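Local structure of apical membrane antigen 1 (Babesia divergens, 4APM) at residues G34-V39 and Q43-T48; I136-D141 and K145-F150. The protein probably acts on the parasite surface in host-cell invasion, as a component of the moving junction, and binds calcium. All coordinates share one frame; numbering follows the deposited sequence.

Interaction 1 is a two-stranded beta hairpin, strands 35-39 and 42-46. Interaction 2, later in the chain, brings together two parts of the irregular connection from helix 125-134 to strand 150-153. Both belong to the N-terminal part of the ectodomain, probably domain I of the three. Their centres are about 10 Å apart and the two contacts touch: Lys-145 and Tyr-146 pack against Glu-37, and Ser-140 against Val-39. Gly-40 N in the hairpin turn donates to Asp-141 OD2, and the Thr-144 hydroxyl bonds Arg-38 O, which ties them further. The connection thus packs against the hairpin and leads on into strand 150-153 of the five-stranded antiparallel sheet.

Interaction 1: residues G34-V39 and Q43-T48; sequences GGTERV and QHRMPT
Glu-37 and His-44 form the hydrogen-bonded pair nearer the turn of an antiparallel beta hairpin. Glu-37 N donates to His-44 O at 2.9 Å and His-44 N returns the bond to Glu-37 O at 2.8 Å. Gly-35 and Met-46 exchange a second such pair, in which Met-46 N reaches Gly-35 O at 2.7 Å. Beyond it Gly-34 also faces Met-46, which makes a classic beta bulge; Gly-34 N is not bonded to Met-46 O but donates to Asp-32. At the non-hydrogen-bonded Thr-36/Arg-45 pair, CA-H...O contacts run from Arg-45 CA to Gly-35 O and from Thr-36 CA to His-44 O.

Side chains divide between the two faces. On one, Gln-43 lies along the opposite strand: a bend at chi2 (-78°) turns its amide across the Thr-36 methyl, with OE1 a tight 3.0 Å from CG2, while NE2 meets Arg-38 CB at 3.3 Å and sits over one face of the Arg-38 guanidinium. The guanidinium and amide planes are nearly perpendicular, 79° apart. Arg-45 lays CG beside Thr-36 OG1 and sends its guanidinium to the carbonyl of Asp-263.

On the face shared by Glu-37 and Met-46, the extended thioether brings CE to 3.7 Å from Glu-37 CG. The Glu-37 carboxylate forms a long, weak ion pair with Arg-208 through OE2. Near the turn, Val-39 closes on the imidazole of His-44: its CG1 lies only 3.1 Å from ND1, a tight approach to a buried nitrogen that has no polar partner in the model.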
ATOM      1  N   GLY A  34     -12.485 -10.405   0.296  1.00 30.39           N
ATOM      2  CA  GLY A  34     -11.865 -11.502   0.992  1.00 31.84           C
ATOM      3  C   GLY A  34     -12.794 -12.200   1.950  1.00 32.65           C
ATOM      4  O   GLY A  34     -12.447 -13.246   2.487  1.00 33.90           O
ATOM      5  N   GLY A  35     -13.979 -11.632   2.149  1.00 31.93           N
ATOM      6  CA  GLY A  35     -14.996 -12.223   3.016  1.00 32.88           C
ATOM      7  C   GLY A  35     -16.320 -12.561   2.329  1.00 36.11           C
ATOM      8  O   GLY A  35     -16.694 -11.959   1.308  1.00 32.84           O
ATOM      9  N   THR A  36     -17.017 -13.546   2.893  1.00 36.62           N
ATOM     10  CA  THR A  36     -18.365 -13.905   2.468  1.00 40.59           C
ATOM     11  C   THR A  36     -19.297 -13.980   3.665  1.00 41.58           C
ATOM     12  O   THR A  36     -18.920 -14.469   4.730  1.00 42.19           O
ATOM     13  CB  THR A  36     -18.393 -15.264   1.752  1.00 43.29           C
ATOM     14  OG1 THR A  36     -17.320 -15.324   0.818  1.00 43.22           O
ATOM     15  CG2 THR A  36     -19.701 -15.435   0.988  1.00 43.66           C
ATOM     16  N   GLU A  37     -20.497 -13.438   3.499  1.00 40.51           N
ATOM     17  CA  GLU A  37     -21.511 -13.473   4.546  1.00 43.46           C
ATOM     18  C   GLU A  37     -22.898 -13.681   3.960  1.00 44.28           C
ATOM     19  O   GLU A  37     -23.247 -13.128   2.889  1.00 39.10           O
ATOM     20  CB  GLU A  37     -21.491 -12.214   5.415  1.00 39.25           C
ATOM     21  CG  GLU A  37     -20.142 -11.906   6.029  1.00 44.03           C
ATOM     22  CD  GLU A  37     -19.764 -12.879   7.132  1.00 50.76           C
ATOM     23  OE1 GLU A  37     -20.682 -13.497   7.723  1.00 52.46           O
ATOM     24  OE2 GLU A  37     -18.549 -13.024   7.399  1.00 45.24           O
ATOM     25  N   ARG A  38     -23.664 -14.510   4.662  1.00 40.39           N
ATOM     26  CA  ARG A  38     -25.049 -14.741   4.342  1.00 48.77           C
ATOM     27  C   ARG A  38     -25.859 -13.525   4.754  1.00 45.71           C
ATOM     28  O   ARG A  38     -25.745 -13.037   5.878  1.00 44.75           O
ATOM     29  CB  ARG A  38     -25.569 -16.024   5.029  1.00 47.63           C
ATOM     30  CG  ARG A  38     -27.093 -16.142   5.076  1.00 60.78           C
ATOM     31  CD  ARG A  38     -27.595 -17.587   5.076  1.00 63.22           C
ATOM     32  NE  ARG A  38     -26.875 -18.423   6.034  1.00 67.30           N
ATOM     33  CZ  ARG A  38     -26.281 -19.571   5.727  1.00 64.62           C
ATOM     34  NH1 ARG A  38     -26.359 -20.055   4.494  1.00 64.78           N
ATOM     35  NH2 ARG A  38     -25.643 -20.258   6.665  1.00 66.12           N
ATOM     36  N   VAL A  39     -26.633 -13.017   3.805  1.00 48.79           N
ATOM     37  CA  VAL A  39     -27.683 -12.059   4.083  1.00 51.45           C
ATOM     38  C   VAL A  39     -29.046 -12.667   3.695  1.00 58.06           C
ATOM     39  O   VAL A  39     -29.491 -12.570   2.547  1.00 53.16           O
ATOM     40  CB  VAL A  39     -27.423 -10.721   3.363  1.00 46.23           C
ATOM     41  CG1 VAL A  39     -26.908 -10.959   1.961  1.00 48.24           C
ATOM     42  CG2 VAL A  39     -28.664  -9.853   3.356  1.00 46.34           C
ATOM     43  N   GLN A  43     -25.254 -16.045  -0.030  1.00 59.28           N
ATOM     44  CA  GLN A  43     -23.898 -15.639   0.311  1.00 55.91           C
ATOM     45  C   GLN A  43     -23.499 -14.435  -0.555  1.00 51.57           C
ATOM     46  O   GLN A  43     -23.787 -14.398  -1.747  1.00 48.79           O
ATOM     47  CB  GLN A  43     -22.921 -16.802   0.103  1.00 54.12           C
ATOM     48  CG  GLN A  43     -23.105 -17.967   1.074  1.00 59.64           C
ATOM     49  CD  GLN A  43     -22.514 -17.707   2.454  1.00 63.66           C
ATOM     50  OE1 GLN A  43     -21.356 -17.312   2.585  1.00 69.98           O
ATOM     51  NE2 GLN A  43     -23.304 -17.954   3.491  1.00 65.43           N
ATOM     52  N   HIS A  44     -22.915 -13.419   0.075  1.00 48.41           N
ATOM     53  CA  HIS A  44     -22.381 -12.268  -0.654  1.00 41.91           C
ATOM     54  C   HIS A  44     -20.946 -12.005  -0.254  1.00 38.13           C
ATOM     55  O   HIS A  44     -20.556 -12.227   0.885  1.00 35.44           O
ATOM     56  CB  HIS A  44     -23.261 -11.047  -0.430  1.00 41.11           C
ATOM     57  CG  HIS A  44     -24.562 -11.084  -1.204  1.00 47.73           C
ATOM     58  ND1 HIS A  44     -25.643 -11.763  -0.777  1.00 48.68           N
ATOM     59  CD2 HIS A  44     -24.916 -10.513  -2.432  1.00 47.58           C
ATOM     60  CE1 HIS A  44     -26.637 -11.632  -1.679  1.00 51.16           C
ATOM     61  NE2 HIS A  44     -26.194 -10.858  -2.682  1.00 49.27           N
ATOM     62  N   ARG A  45     -20.114 -11.669  -1.226  1.00 37.83           N
ATOM     63  CA  ARG A  45     -18.726 -11.351  -0.939  1.00 33.88           C
ATOM     64  C   ARG A  45     -18.584  -9.885  -0.508  1.00 33.95           C
ATOM     65  O   ARG A  45     -19.346  -9.012  -0.934  1.00 36.07           O
ATOM     66  CB  ARG A  45     -17.855 -11.627  -2.156  1.00 32.34           C
ATOM     67  CG  ARG A  45     -17.772 -13.086  -2.545  1.00 35.80           C
ATOM     68  CD  ARG A  45     -16.815 -13.259  -3.701  1.00 36.09           C
ATOM     69  NE  ARG A  45     -15.442 -13.428  -3.231  1.00 34.57           N
ATOM     70  CZ  ARG A  45     -14.370 -13.359  -4.010  1.00 32.54           C
ATOM     71  NH1 ARG A  45     -14.508 -13.104  -5.308  1.00 31.62           N
ATOM     72  NH2 ARG A  45     -13.156 -13.514  -3.485  1.00 31.81           N
ATOM     73  N   MET A  46     -17.587  -9.629   0.320  1.00 28.93           N
ATOM     74  CA  MET A  46     -17.321  -8.301   0.809  1.00 29.16           C
ATOM     75  C   MET A  46     -15.816  -8.135   1.105  1.00 28.10           C
ATOM     76  O   MET A  46     -15.118  -9.124   1.314  1.00 26.10           O
ATOM     77  CB  MET A  46     -18.131  -8.054   2.076  1.00 26.86           C
ATOM     78  CG  MET A  46     -17.648  -8.890   3.231  1.00 27.06           C
ATOM     79  SD  MET A  46     -18.814  -8.701   4.564  1.00 35.82           S
ATOM     80  CE  MET A  46     -17.767  -9.091   5.935  1.00 26.35           C
ATOM     81  N   PRO A  47     -15.331  -6.869   1.143  1.00 26.68           N
ATOM     82  CA  PRO A  47     -13.969  -6.551   1.584  1.00 24.52           C
ATOM     83  C   PRO A  47     -13.798  -6.841   3.063  1.00 25.63           C
ATOM     84  O   PRO A  47     -14.729  -6.636   3.849  1.00 22.97           O
ATOM     85  CB  PRO A  47     -13.854  -5.030   1.341  1.00 25.78           C
ATOM     86  CG  PRO A  47     -15.071  -4.639   0.526  1.00 26.36           C
ATOM     87  CD  PRO A  47     -16.118  -5.655   0.845  1.00 26.15           C
ATOM     88  N   THR A  48     -12.594  -7.259   3.452  1.00 25.51           N
ATOM     89  CA  THR A  48     -12.324  -7.581   4.839  1.00 25.70           C
ATOM     90  C   THR A  48     -10.890  -7.212   5.197  1.00 22.71           C
ATOM     91  O   THR A  48     -10.427  -7.539   6.270  1.00 24.55           O
ATOM     92  CB  THR A  48     -12.510  -9.106   5.113  1.00 26.67           C
ATOM     93  OG1 THR A  48     -11.669  -9.840   4.233  1.00 25.95           O
ATOM     94  CG2 THR A  48     -13.933  -9.533   4.861  1.00 28.51           C
TER

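Interaction 2: residues I136-D141 and K145-F150; sequences IIPASD and KYRYPF
Ile-137 and Arg-147 mark where the two backbones come closest, with CA atoms 6.6 Å apart, too far for direct strand pairing. Neither segment has regular structure where they touch, and no hydrogen bond passes directly between them. A water bridges the gap instead, donating to Ile-136 O at 2.9 Å and accepting from Tyr-148 N at 2.7 Å. Past this point, a type I beta turn from Pro-138 to Asp-141 carries the first segment away.

Bent at chi2 (-65°), Arg-147 runs beside Ile-137, pointing the same way, and passes CD within 3.4 Å of Ile-136 O. Ile-137 CG1 then lies 3.6 Å above one face of the guanidinium, offset toward its rim. NH1 folds back to Tyr-146 O at 2.8 Å, an acceptor close to the guanidinium plane, and also bonds Thr-144 O; NE donates to Gly-134 O.

The Pro-138 ring lies about at right angles to the side chains of Tyr-146 and Arg-147: CD rests 3.4 Å from Tyr-146 O, and CG meets the Tyr-146 ring at its edge, 3.9 Å from CD1. Tyr-148 packs obliquely against Ile-136 CG2 and Pro-138 CG, and Phe-82 meets its ring edge-to-face.

Across the gap the segments meet by van der Waals packing, including Ile-137 on the guanidinium, and by one water bridge. Because three main-chain carbonyls hold the guanidinium by NE and NH1, its rotation is largely fixed, and their oxygens probably stabilise the positive charge.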
ATOM      1  N   ILE A 136     -23.400  -0.229  10.274  1.00 33.97           N
ATOM      2  CA  ILE A 136     -24.520   0.006   9.341  1.00 34.42           C
ATOM      3  C   ILE A 136     -24.933  -1.359   8.832  1.00 38.41           C
ATOM      4  O   ILE A 136     -24.140  -2.044   8.168  1.00 35.42           O
ATOM      5  CB  ILE A 136     -24.105   0.875   8.127  1.00 35.80           C
ATOM      6  CG1 ILE A 136     -23.985   2.347   8.518  1.00 35.56           C
ATOM      7  CG2 ILE A 136     -25.081   0.714   6.970  1.00 32.34           C
ATOM      8  CD1 ILE A 136     -23.017   3.104   7.649  1.00 34.11           C
ATOM      9  N   ILE A 137     -26.118  -1.808   9.247  1.00 40.94           N
ATOM     10  CA  ILE A 137     -26.566  -3.156   8.902  1.00 44.62           C
ATOM     11  C   ILE A 137     -27.585  -3.143   7.783  1.00 44.78           C
ATOM     12  O   ILE A 137     -28.538  -2.366   7.826  1.00 49.08           O
ATOM     13  CB  ILE A 137     -27.156  -3.881  10.109  1.00 47.42           C
ATOM     14  CG1 ILE A 137     -26.174  -3.832  11.280  1.00 47.24           C
ATOM     15  CG2 ILE A 137     -27.491  -5.321   9.744  1.00 46.91           C
ATOM     16  CD1 ILE A 137     -26.843  -3.990  12.628  1.00 46.72           C
ATOM     17  N   PRO A 138     -27.398  -4.018   6.781  1.00 43.33           N
ATOM     18  CA  PRO A 138     -28.333  -4.130   5.651  1.00 45.73           C
ATOM     19  C   PRO A 138     -29.787  -4.352   6.091  1.00 45.11           C
ATOM     20  O   PRO A 138     -30.062  -5.258   6.879  1.00 48.72           O
ATOM     21  CB  PRO A 138     -27.823  -5.361   4.881  1.00 47.41           C
ATOM     22  CG  PRO A 138     -26.425  -5.566   5.338  1.00 50.11           C
ATOM     23  CD  PRO A 138     -26.366  -5.066   6.755  1.00 46.78           C
ATOM     24  N   ALA A 139     -30.700  -3.543   5.550  1.00 52.39           N
ATOM     25  CA  ALA A 139     -32.135  -3.610   5.868  1.00 54.73           C
ATOM     26  C   ALA A 139     -32.721  -5.001   5.660  1.00 54.56           C
ATOM     27  O   ALA A 139     -33.429  -5.522   6.521  1.00 56.35           O
ATOM     28  CB  ALA A 139     -32.905  -2.589   5.038  1.00 55.78           C
ATOM     29  N   SER A 140     -32.393  -5.611   4.528  1.00 57.41           N
ATOM     30  CA  SER A 140     -33.005  -6.874   4.127  1.00 60.98           C
ATOM     31  C   SER A 140     -32.800  -8.001   5.134  1.00 62.49           C
ATOM     32  O   SER A 140     -33.541  -8.985   5.126  1.00 64.25           O
ATOM     33  CB  SER A 140     -32.501  -7.304   2.754  1.00 59.71           C
ATOM     34  OG  SER A 140     -31.144  -7.692   2.825  1.00 65.84           O
ATOM     35  N   ASP A 141     -31.803  -7.857   6.002  1.00 54.98           N
ATOM     36  CA  ASP A 141     -31.541  -8.868   7.011  1.00 54.74           C
ATOM     37  C   ASP A 141     -30.752  -8.283   8.161  1.00 61.06           C
ATOM     38  O   ASP A 141     -29.570  -7.961   8.020  1.00 57.99           O
ATOM     39  CB  ASP A 141     -30.798 -10.062   6.414  1.00 52.51           C
ATOM     40  CG  ASP A 141     -30.434 -11.098   7.454  1.00 52.35           C
ATOM     41  OD1 ASP A 141     -30.820 -10.920   8.629  1.00 51.52           O
ATOM     42  OD2 ASP A 141     -29.777 -12.100   7.096  1.00 52.23           O
ATOM     43  N   LYS A 145     -23.830 -10.485   9.158  1.00 42.25           N
ATOM     44  CA  LYS A 145     -22.491  -9.984   9.423  1.00 40.83           C
ATOM     45  C   LYS A 145     -21.959  -9.189   8.210  1.00 46.07           C
ATOM     46  O   LYS A 145     -20.810  -8.686   8.221  1.00 43.54           O
ATOM     47  CB  LYS A 145     -21.556 -11.151   9.733  1.00 44.53           C
ATOM     48  CG  LYS A 145     -21.676 -11.697  11.146  1.00 52.78           C
ATOM     49  CD  LYS A 145     -21.276 -13.165  11.192  1.00 55.04           C
ATOM     50  CE  LYS A 145     -20.550 -13.499  12.487  1.00 57.69           C
ATOM     51  NZ  LYS A 145     -20.784 -14.911  12.921  1.00 59.25           N
ATOM     52  N   TYR A 146     -22.794  -9.072   7.173  1.00 38.89           N
ATOM     53  CA  TYR A 146     -22.423  -8.356   5.952  1.00 35.16           C
ATOM     54  C   TYR A 146     -22.273  -6.853   6.211  1.00 34.29           C
ATOM     55  O   TYR A 146     -23.123  -6.237   6.861  1.00 35.42           O
ATOM     56  CB  TYR A 146     -23.449  -8.607   4.840  1.00 33.94           C
ATOM     57  CG  TYR A 146     -23.053  -8.013   3.506  1.00 30.56           C
ATOM     58  CD1 TYR A 146     -23.342  -6.707   3.208  1.00 30.27           C
ATOM     59  CD2 TYR A 146     -22.321  -8.750   2.582  1.00 31.61           C
ATOM     60  CE1 TYR A 146     -22.954  -6.152   2.006  1.00 35.89           C
ATOM     61  CE2 TYR A 146     -21.923  -8.206   1.383  1.00 31.07           C
ATOM     62  CZ  TYR A 146     -22.237  -6.906   1.107  1.00 34.61           C
ATOM     63  OH  TYR A 146     -21.843  -6.338  -0.079  1.00 42.98           O
ATOM     64  N   ARG A 147     -21.186  -6.273   5.704  1.00 30.01           N
ATOM     65  CA  ARG A 147     -20.933  -4.837   5.867  1.00 30.73           C
ATOM     66  C   ARG A 147     -20.409  -4.229   4.575  1.00 28.35           C
ATOM     67  O   ARG A 147     -19.782  -4.906   3.779  1.00 29.47           O
ATOM     68  CB  ARG A 147     -19.953  -4.573   7.013  1.00 28.59           C
ATOM     69  CG  ARG A 147     -20.436  -5.011   8.404  1.00 28.79           C
ATOM     70  CD  ARG A 147     -21.651  -4.225   8.887  1.00 29.99           C
ATOM     71  NE  ARG A 147     -21.999  -4.632  10.244  1.00 28.49           N
ATOM     72  CZ  ARG A 147     -22.908  -5.569  10.544  1.00 32.69           C
ATOM     73  NH1 ARG A 147     -23.630  -6.164   9.594  1.00 26.78           N
ATOM     74  NH2 ARG A 147     -23.102  -5.913  11.806  1.00 33.18           N
ATOM     75  N   TYR A 148     -20.716  -2.957   4.348  1.00 29.01           N
ATOM     76  CA  TYR A 148     -20.335  -2.286   3.104  1.00 28.65           C
ATOM     77  C   TYR A 148     -18.913  -1.724   3.260  1.00 28.90           C
ATOM     78  O   TYR A 148     -18.458  -1.516   4.393  1.00 24.92           O
ATOM     79  CB  TYR A 148     -21.308  -1.146   2.830  1.00 32.40           C
ATOM     80  CG  TYR A 148     -22.733  -1.573   2.581  1.00 36.32           C
ATOM     81  CD1 TYR A 148     -23.134  -1.982   1.320  1.00 39.72           C
ATOM     82  CD2 TYR A 148     -23.700  -1.499   3.591  1.00 40.30           C
ATOM     83  CE1 TYR A 148     -24.438  -2.339   1.067  1.00 42.11           C
ATOM     84  CE2 TYR A 148     -25.008  -1.884   3.355  1.00 40.54           C
ATOM     85  CZ  TYR A 148     -25.367  -2.297   2.083  1.00 45.06           C
ATOM     86  OH  TYR A 148     -26.656  -2.654   1.796  1.00 49.65           O
ATOM     87  N   PRO A 149     -18.224  -1.432   2.130  1.00 26.38           N
ATOM     88  CA  PRO A 149     -16.959  -0.703   2.239  1.00 25.16           C
ATOM     89  C   PRO A 149     -17.168   0.794   2.530  1.00 26.15           C
ATOM     90  O   PRO A 149     -18.277   1.322   2.355  1.00 24.66           O
ATOM     91  CB  PRO A 149     -16.308  -0.899   0.872  1.00 24.37           C
ATOM     92  CG  PRO A 149     -17.379  -1.406  -0.045  1.00 27.79           C
ATOM     93  CD  PRO A 149     -18.655  -1.593   0.729  1.00 26.95           C
ATOM     94  N   PHE A 150     -16.113   1.455   3.000  1.00 24.39           N
ATOM     95  CA  PHE A 150     -16.084   2.907   3.128  1.00 23.26           C
ATOM     96  C   PHE A 150     -14.962   3.529   2.260  1.00 23.48           C
ATOM     97  O   PHE A 150     -14.050   2.844   1.820  1.00 26.56           O
ATOM     98  CB  PHE A 150     -15.876   3.274   4.586  1.00 22.94           C
ATOM     99  CG  PHE A 150     -14.458   3.073   5.061  1.00 25.13           C
ATOM    100  CD1 PHE A 150     -14.052   1.842   5.571  1.00 23.21           C
ATOM    101  CD2 PHE A 150     -13.511   4.106   4.951  1.00 24.75           C
ATOM    102  CE1 PHE A 150     -12.761   1.648   6.010  1.00 23.13           C
ATOM    103  CE2 PHE A 150     -12.207   3.905   5.363  1.00 25.36           C
ATOM    104  CZ  PHE A 150     -11.835   2.677   5.903  1.00 28.10           C
TER
HETATM  105  O   HOH W   1     -21.862  -1.596   6.426  1.00 29.35           O